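Spore germination lipase LipC (Metagenome, PDB 6NKD) is a GDSL-family lipase that probably hydrolyses lipid esters with a serine nucleophile and may take part in spore germination. Local coordinates at residues L51-P63 with H106-I118. Residues are numbered along the deposited sequence; the frame is centred on the assembly and turned at random.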
ATOM      1  N   LEU A  51      -9.803 -10.017   8.830  1.00 82.75           N
ATOM      2  CA  LEU A  51     -10.585  -9.806  10.046  1.00 84.52           C
ATOM      3  C   LEU A  51     -11.708 -10.834  10.072  1.00 85.55           C
ATOM      4  O   LEU A  51     -12.721 -10.685   9.386  1.00 83.96           O
ATOM      5  CB  LEU A  51     -11.131  -8.384  10.094  1.00 82.85           C
ATOM      6  CG  LEU A  51     -11.004  -7.656  11.433  1.00 84.70           C
ATOM      7  CD1 LEU A  51      -9.540  -7.488  11.804  1.00 87.42           C
ATOM      8  CD2 LEU A  51     -11.706  -6.309  11.377  1.00 82.19           C
ATOM      9  N   GLU A  52     -11.531 -11.886  10.866  1.00 88.75           N
ATOM     10  CA  GLU A  52     -12.514 -12.955  10.922  1.00 90.17           C
ATOM     11  C   GLU A  52     -13.727 -12.528  11.750  1.00 87.02           C
ATOM     12  O   GLU A  52     -13.737 -11.480  12.401  1.00 88.09           O
ATOM     13  CB  GLU A  52     -11.884 -14.230  11.482  1.00 98.17           C
ATOM     14  CG  GLU A  52     -10.725 -14.743  10.638  1.00105.61           C
ATOM     15  CD  GLU A  52     -10.291 -16.145  11.017  1.00117.89           C
ATOM     16  OE1 GLU A  52     -11.023 -16.812  11.779  1.00122.46           O
ATOM     17  OE2 GLU A  52      -9.217 -16.581  10.551  1.00123.17           O
ATOM     18  N   THR A  53     -14.765 -13.368  11.712  1.00 83.54           N
ATOM     19  CA  THR A  53     -16.053 -12.986  12.280  1.00 80.88           C
ATOM     20  C   THR A  53     -15.991 -12.822  13.793  1.00 82.02           C
ATOM     21  O   THR A  53     -16.691 -11.966  14.348  1.00 82.43           O
ATOM     22  CB  THR A  53     -17.119 -14.015  11.902  1.00 81.05           C
ATOM     23  OG1 THR A  53     -16.713 -15.314  12.351  1.00 85.29           O
ATOM     24  CG2 THR A  53     -17.321 -14.043  10.390  1.00 77.95           C
ATOM     25  N   SER A  54     -15.170 -13.620  14.478  1.00 82.71           N
ATOM     26  CA  SER A  54     -15.073 -13.492  15.929  1.00 84.10           C
ATOM     27  C   SER A  54     -14.511 -12.132  16.323  1.00 82.79           C
ATOM     28  O   SER A  54     -14.968 -11.521  17.296  1.00 84.15           O
ATOM     29  CB  SER A  54     -14.212 -14.618  16.503  1.00 88.54           C
ATOM     30  OG  SER A  54     -12.878 -14.531  16.036  1.00 89.22           O
ATOM     31  N   GLU A  55     -13.521 -11.640  15.576  1.00 80.94           N
ATOM     32  CA  GLU A  55     -12.959 -10.326  15.867  1.00 81.19           C
ATOM     33  C   GLU A  55     -13.983  -9.226  15.630  1.00 78.95           C
ATOM     34  O   GLU A  55     -14.101  -8.296  16.435  1.00 80.57           O
ATOM     35  CB  GLU A  55     -11.715 -10.090  15.014  1.00 80.88           C
ATOM     36  CG  GLU A  55     -10.591 -11.074  15.277  1.00 84.32           C
ATOM     37  CD  GLU A  55      -9.640 -11.189  14.106  1.00 82.06           C
ATOM     38  OE1 GLU A  55     -10.076 -10.926  12.967  1.00 78.16           O
ATOM     39  OE2 GLU A  55      -8.461 -11.537  14.321  1.00 85.02           O
ATOM     40  N   ILE A  56     -14.738  -9.321  14.531  1.00 74.03           N
ATOM     41  CA  ILE A  56     -15.763  -8.326  14.231  1.00 72.22           C
ATOM     42  C   ILE A  56     -16.783  -8.254  15.360  1.00 72.80           C
ATOM     43  O   ILE A  56     -17.284  -7.175  15.700  1.00 73.35           O
ATOM     44  CB  ILE A  56     -16.429  -8.644  12.879  1.00 69.00           C
ATOM     45  CG1 ILE A  56     -15.380  -8.673  11.765  1.00 68.74           C
ATOM     46  CG2 ILE A  56     -17.518  -7.632  12.560  1.00 67.70           C
ATOM     47  CD1 ILE A  56     -15.938  -9.036  10.406  1.00 64.92           C
ATOM     48  N   LEU A  57     -17.101  -9.400  15.965  1.00 74.43           N
ATOM     49  CA  LEU A  57     -17.992  -9.404  17.121  1.00 75.74           C
ATOM     50  C   LEU A  57     -17.329  -8.748  18.327  1.00 79.43           C
ATOM     51  O   LEU A  57     -17.984  -8.021  19.084  1.00 80.77           O
ATOM     52  CB  LEU A  57     -18.416 -10.835  17.445  1.00 76.47           C
ATOM     53  CG  LEU A  57     -19.127 -11.086  18.777  1.00 79.82           C
ATOM     54  CD1 LEU A  57     -20.374 -10.227  18.902  1.00 78.91           C
ATOM     55  CD2 LEU A  57     -19.471 -12.559  18.922  1.00 80.85           C
ATOM     56  N   ALA A  58     -16.030  -8.985  18.518  1.00 81.92           N
ATOM     57  CA  ALA A  58     -15.320  -8.381  19.638  1.00 86.35           C
ATOM     58  C   ALA A  58     -15.117  -6.883  19.458  1.00 85.26           C
ATOM     59  O   ALA A  58     -14.852  -6.185  20.443  1.00 89.57           O
ATOM     60  CB  ALA A  58     -13.970  -9.072  19.838  1.00 88.81           C
HETATM   61  N   MSE A  59     -15.231  -6.376  18.234  1.00 80.71           N
HETATM   62  CA  MSE A  59     -15.092  -4.945  17.986  1.00 80.45           C
HETATM   63  C   MSE A  59     -16.259  -4.165  18.571  1.00 83.35           C
HETATM   64  O   MSE A  59     -16.103  -3.019  18.988  1.00 84.70           O
HETATM   65  CB  MSE A  59     -15.002  -4.655  16.488  1.00 76.07           C
HETATM   66  CG  MSE A  59     -13.836  -5.294  15.773  1.00 75.77           C
HETATM   67 SE   MSE A  59     -13.833  -4.754  13.906  0.55 72.61          SE
HETATM   68  CE  MSE A  59     -15.758  -4.580  13.642  1.00 70.61           C
ATOM     69  N   LEU A  60     -17.435  -4.796  18.592  1.00 84.28           N
ATOM     70  CA  LEU A  60     -18.648  -4.109  19.015  1.00 88.74           C
ATOM     71  C   LEU A  60     -18.601  -3.663  20.471  1.00 97.83           C
ATOM     72  O   LEU A  60     -19.449  -2.863  20.879  1.00100.24           O
ATOM     73  CB  LEU A  60     -19.865  -5.007  18.780  1.00 86.61           C
ATOM     74  CG  LEU A  60     -20.125  -5.387  17.321  1.00 80.69           C
ATOM     75  CD1 LEU A  60     -21.489  -6.044  17.170  1.00 79.18           C
ATOM     76  CD2 LEU A  60     -20.007  -4.170  16.413  1.00 77.89           C
ATOM     77  N   ASN A  61     -17.645  -4.152  21.258  1.00103.67           N
ATOM     78  CA  ASN A  61     -17.461  -3.661  22.616  1.00110.19           C
ATOM     79  C   ASN A  61     -16.509  -2.475  22.687  1.00110.00           C
ATOM     80  O   ASN A  61     -16.393  -1.857  23.752  1.00114.70           O
ATOM     81  CB  ASN A  61     -16.952  -4.783  23.527  1.00116.18           C
ATOM     82  CG  ASN A  61     -17.655  -4.800  24.873  1.00125.46           C
ATOM     83  OD1 ASN A  61     -18.809  -4.385  24.987  1.00126.50           O
ATOM     84  ND2 ASN A  61     -16.962  -5.281  25.900  1.00133.47           N
ATOM     85  N   GLU A  62     -15.830  -2.148  21.592  1.00105.66           N
ATOM     86  CA  GLU A  62     -14.966  -0.979  21.569  1.00106.41           C
ATOM     87  C   GLU A  62     -15.809   0.278  21.748  1.00104.72           C
ATOM     88  O   GLU A  62     -16.857   0.412  21.098  1.00103.07           O
ATOM     89  CB  GLU A  62     -14.190  -0.908  20.253  1.00104.05           C
ATOM     90  CG  GLU A  62     -12.784  -0.351  20.379  1.00107.27           C
ATOM     91  CD  GLU A  62     -11.784  -1.403  20.812  1.00109.45           C
ATOM     92  OE1 GLU A  62     -12.075  -2.606  20.641  1.00107.99           O
ATOM     93  OE2 GLU A  62     -10.708  -1.030  21.324  1.00113.13           O
ATOM     94  N   PRO A  63     -15.404   1.214  22.610  1.00105.15           N
ATOM     95  CA  PRO A  63     -16.260   2.386  22.858  1.00104.42           C
ATOM     96  C   PRO A  63     -16.476   3.248  21.627  1.00 99.61           C
ATOM     97  O   PRO A  63     -17.597   3.714  21.395  1.00 98.35           O
ATOM     98  CB  PRO A  63     -15.507   3.137  23.967  1.00108.83           C
ATOM     99  CG  PRO A  63     -14.090   2.679  23.846  1.00109.17           C
ATOM    100  CD  PRO A  63     -14.159   1.253  23.396  1.00107.03           C
ATOM    101  N   HIS A 106     -19.011 -21.666  13.092  1.00 90.19           N
ATOM    102  CA  HIS A 106     -18.526 -20.586  13.946  1.00 93.26           C
ATOM    103  C   HIS A 106     -18.929 -19.224  13.398  1.00 92.17           C
ATOM    104  O   HIS A 106     -19.238 -18.307  14.167  1.00 90.99           O
ATOM    105  CB  HIS A 106     -17.008 -20.675  14.098  1.00 96.76           C
ATOM    106  CG  HIS A 106     -16.551 -21.842  14.917  1.00104.53           C
ATOM    107  ND1 HIS A 106     -15.220 -22.151  15.095  1.00105.60           N
ATOM    108  CD2 HIS A 106     -17.248 -22.774  15.609  1.00109.07           C
ATOM    109  CE1 HIS A 106     -15.116 -23.223  15.858  1.00108.51           C
ATOM    110  NE2 HIS A 106     -16.334 -23.621  16.184  1.00110.37           N
ATOM    111  N   CYS A 107     -18.930 -19.073  12.072  1.00 93.98           N
ATOM    112  CA  CYS A 107     -19.334 -17.806  11.469  1.00 96.40           C
ATOM    113  C   CYS A 107     -20.811 -17.529  11.717  1.00 97.38           C
ATOM    114  O   CYS A 107     -21.190 -16.419  12.108  1.00 98.55           O
ATOM    115  CB  CYS A 107     -19.037 -17.817   9.970  1.00 96.80           C
ATOM    116  SG  CYS A 107     -17.289 -17.885   9.523  1.00 95.91           S
ATOM    117  N   GLN A 108     -21.665 -18.532  11.488  1.00 96.77           N
ATOM    118  CA  GLN A 108     -23.094 -18.356  11.725  1.00 95.74           C
ATOM    119  C   GLN A 108     -23.379 -18.034  13.187  1.00 93.94           C
ATOM    120  O   GLN A 108     -24.341 -17.319  13.491  1.00 94.77           O
ATOM    121  CB  GLN A 108     -23.852 -19.611  11.289  1.00 99.54           C
ATOM    122  CG  GLN A 108     -25.219 -19.345  10.676  1.00103.80           C
ATOM    123  CD  GLN A 108     -26.346 -19.427  11.685  1.00111.52           C
ATOM    124  OE1 GLN A 108     -27.187 -20.323  11.620  1.00116.70           O
ATOM    125  NE2 GLN A 108     -26.373 -18.487  12.623  1.00113.44           N
ATOM    126  N   LYS A 109     -22.552 -18.545  14.102  1.00 91.86           N
ATOM    127  CA  LYS A 109     -22.699 -18.206  15.512  1.00 91.37           C
ATOM    128  C   LYS A 109     -22.268 -16.769  15.785  1.00 87.08           C
ATOM    129  O   LYS A 109     -22.926 -16.053  16.549  1.00 87.87           O
ATOM    130  CB  LYS A 109     -21.891 -19.187  16.363  1.00 93.54           C
ATOM    131  CG  LYS A 109     -21.587 -18.712  17.772  1.00 96.12           C
ATOM    132  CD  LYS A 109     -20.540 -19.606  18.421  1.00 98.27           C
ATOM    133  CE  LYS A 109     -19.291 -19.704  17.552  1.00 96.37           C
ATOM    134  NZ  LYS A 109     -18.292 -20.672  18.087  1.00 98.32           N
ATOM    135  N   ASN A 110     -21.167 -16.330  15.168  1.00 82.32           N
ATOM    136  CA  ASN A 110     -20.697 -14.964  15.379  1.00 78.99           C
ATOM    137  C   ASN A 110     -21.633 -13.949  14.737  1.00 77.46           C
ATOM    138  O   ASN A 110     -21.859 -12.868  15.294  1.00 77.80           O
ATOM    139  CB  ASN A 110     -19.278 -14.804  14.834  1.00 75.97           C
ATOM    140  CG  ASN A 110     -18.275 -15.683  15.553  1.00 76.01           C
ATOM    141  OD1 ASN A 110     -18.464 -16.038  16.716  1.00 78.58           O
ATOM    142  ND2 ASN A 110     -17.197 -16.037  14.862  1.00 73.63           N
ATOM    143  N   TYR A 111     -22.174 -14.270  13.558  1.00 75.67           N
ATOM    144  CA  TYR A 111     -23.160 -13.394  12.931  1.00 74.32           C
ATOM    145  C   TYR A 111     -24.369 -13.200  13.837  1.00 76.00           C
ATOM    146  O   TYR A 111     -24.838 -12.074  14.036  1.00 76.20           O
ATOM    147  CB  TYR A 111     -23.588 -13.965  11.578  1.00 73.25           C
ATOM    148  CG  TYR A 111     -22.721 -13.535  10.415  1.00 72.07           C
ATOM    149  CD1 TYR A 111     -22.825 -12.256   9.884  1.00 71.90           C
ATOM    150  CD2 TYR A 111     -21.813 -14.411   9.838  1.00 71.23           C
ATOM    151  CE1 TYR A 111     -22.041 -11.859   8.819  1.00 70.59           C
ATOM    152  CE2 TYR A 111     -21.024 -14.023   8.772  1.00 69.37           C
ATOM    153  CZ  TYR A 111     -21.141 -12.747   8.266  1.00 69.23           C
ATOM    154  OH  TYR A 111     -20.359 -12.356   7.203  1.00 69.19           O
ATOM    155  N   SER A 112     -24.887 -14.295  14.400  1.00 77.35           N
ATOM    156  CA  SER A 112     -25.976 -14.184  15.364  1.00 79.14           C
ATOM    157  C   SER A 112     -25.533 -13.442  16.617  1.00 81.36           C
ATOM    158  O   SER A 112     -26.348 -12.773  17.264  1.00 83.22           O
ATOM    159  CB  SER A 112     -26.500 -15.574  15.726  1.00 80.24           C
ATOM    160  OG  SER A 112     -27.451 -15.507  16.775  1.00 82.36           O
ATOM    161  N   GLY A 113     -24.251 -13.539  16.970  1.00 81.53           N
ATOM    162  CA  GLY A 113     -23.767 -12.852  18.156  1.00 84.48           C
ATOM    163  C   GLY A 113     -23.687 -11.350  17.965  1.00 85.45           C
ATOM    164  O   GLY A 113     -24.124 -10.578  18.822  1.00 88.04           O
HETATM  165  N   MSE A 114     -23.130 -10.914  16.838  1.00 84.19           N
HETATM  166  CA  MSE A 114     -23.002  -9.489  16.568  1.00 85.11           C
HETATM  167  C   MSE A 114     -24.366  -8.867  16.290  1.00 86.55           C
HETATM  168  O   MSE A 114     -24.584  -7.689  16.566  1.00 87.75           O
HETATM  169  CB  MSE A 114     -22.040  -9.239  15.399  1.00 83.34           C
HETATM  170  CG  MSE A 114     -22.446  -9.883  14.087  1.00 81.93           C
HETATM  171 SE   MSE A 114     -21.015  -9.822  12.760  0.64 80.05          SE
HETATM  172  CE  MSE A 114     -19.665 -10.843  13.724  1.00 80.72           C
ATOM    173  N   LEU A 115     -25.290  -9.667  15.750  1.00 86.98           N
ATOM    174  CA  LEU A 115     -26.661  -9.193  15.591  1.00 89.25           C
ATOM    175  C   LEU A 115     -27.304  -8.931  16.947  1.00 95.11           C
ATOM    176  O   LEU A 115     -27.951  -7.896  17.147  1.00 95.95           O
ATOM    177  CB  LEU A 115     -27.488 -10.206  14.797  1.00 87.74           C
ATOM    178  CG  LEU A 115     -27.860  -9.829  13.362  1.00 85.58           C
ATOM    179  CD1 LEU A 115     -26.644  -9.875  12.451  1.00 84.06           C
ATOM    180  CD2 LEU A 115     -28.967 -10.729  12.834  1.00 84.93           C
ATOM    181  N   GLU A 116     -27.125  -9.856  17.891  1.00 99.88           N
ATOM    182  CA  GLU A 116     -27.685  -9.683  19.227  1.00103.03           C
ATOM    183  C   GLU A 116     -27.054  -8.502  19.952  1.00103.51           C
ATOM    184  O   GLU A 116     -27.713  -7.858  20.777  1.00106.03           O
ATOM    185  CB  GLU A 116     -27.506 -10.971  20.033  1.00106.70           C
ATOM    186  CG  GLU A 116     -27.954 -10.885  21.486  1.00114.50           C
ATOM    187  CD  GLU A 116     -29.430 -10.565  21.633  1.00119.37           C
ATOM    188  OE1 GLU A 116     -30.212 -10.898  20.718  1.00118.46           O
ATOM    189  OE2 GLU A 116     -29.810  -9.975  22.667  1.00123.56           O
ATOM    190  N   LYS A 117     -25.791  -8.193  19.659  1.00 99.69           N
ATOM    191  CA  LYS A 117     -25.149  -7.064  20.319  1.00100.14           C
ATOM    192  C   LYS A 117     -25.593  -5.732  19.730  1.00 99.29           C
ATOM    193  O   LYS A 117     -25.676  -4.738  20.459  1.00100.60           O
ATOM    194  CB  LYS A 117     -23.627  -7.199  20.241  1.00 99.31           C
ATOM    195  CG  LYS A 117     -22.879  -6.267  21.184  1.00102.14           C
ATOM    196  CD  LYS A 117     -21.506  -6.815  21.529  1.00102.42           C
ATOM    197  CE  LYS A 117     -20.859  -6.019  22.651  1.00105.61           C
ATOM    198  NZ  LYS A 117     -19.605  -6.666  23.126  1.00105.94           N
ATOM    199  N   ILE A 118     -25.896  -5.696  18.429  1.00 97.61           N
ATOM    200  CA  ILE A 118     -26.327  -4.452  17.795  1.00 98.58           C
ATOM    201  C   ILE A 118     -27.615  -3.943  18.432  1.00100.00           C
ATOM    202  O   ILE A 118     -27.769  -2.740  18.682  1.00102.58           O
ATOM    203  CB  ILE A 118     -26.479  -4.650  16.276  1.00 97.09           C
ATOM    204  CG1 ILE A 118     -25.104  -4.726  15.608  1.00 74.96           C
ATOM    205  CG2 ILE A 118     -27.306  -3.532  15.661  1.00 77.06           C
ATOM    206  CD1 ILE A 118     -25.159  -4.973  14.115  1.00 72.52           C
TER
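From T53 opposite C107 to L57 opposite M114, the short helix 53-59 runs nearly parallel to the middle of helix 98-122, the two segment axes 13° apart and 8.9 Å at their closest, and the turn at L60 and N61 carries the contact on to K117. At the N-terminal end the side chains of T53 and N110 cross at about a right angle. N110 ND2 gives a nearly straight hydrogen bond to T53 OG1 (2.7 Å, 173°), with the hydroxyl oxygen lying in the plane of the amide. The chi1 of 57° at T53 sets OG1 between its own backbone N and carbonyl carbon and leaves CG2 to rest against both C107 SG and Y111 CE2, which approach it from directions roughly at right angles. Were T53 an alanine, the N110 amide would probably lose this acceptor and a gap would be likely to open beside C107 and Y111. One turn on, the selenomethionine M114 bends at chi3 and brings its methyl CE against the helix backbone and the side chains of I56 and L57, 3.9 Å from L57 CB. L57 reaches back with CD1 over the G113-M114 backbone, 3.5 Å from M114 N, and G113 has no CB on the side where L57 CD2 lies. L60 CD1 sits on M114 CB at 3.7 Å and comes near I118 CG1. K117 lies extended, its CD 3.7 Å from L60 CB, and its NZ makes a weak hydrogen bond to N61 OD1 (3.0 Å). Behind the contact, M114 and Y111 touch I77 of strand 74-77, and C107 forms a disulfide with C80. Two near-parallel helices packed beside the central parallel sheet fit the alpha/beta architecture of SGNH hydrolases; here the helix following strand 41-47 is joined to the long helix preceding strand 130-134.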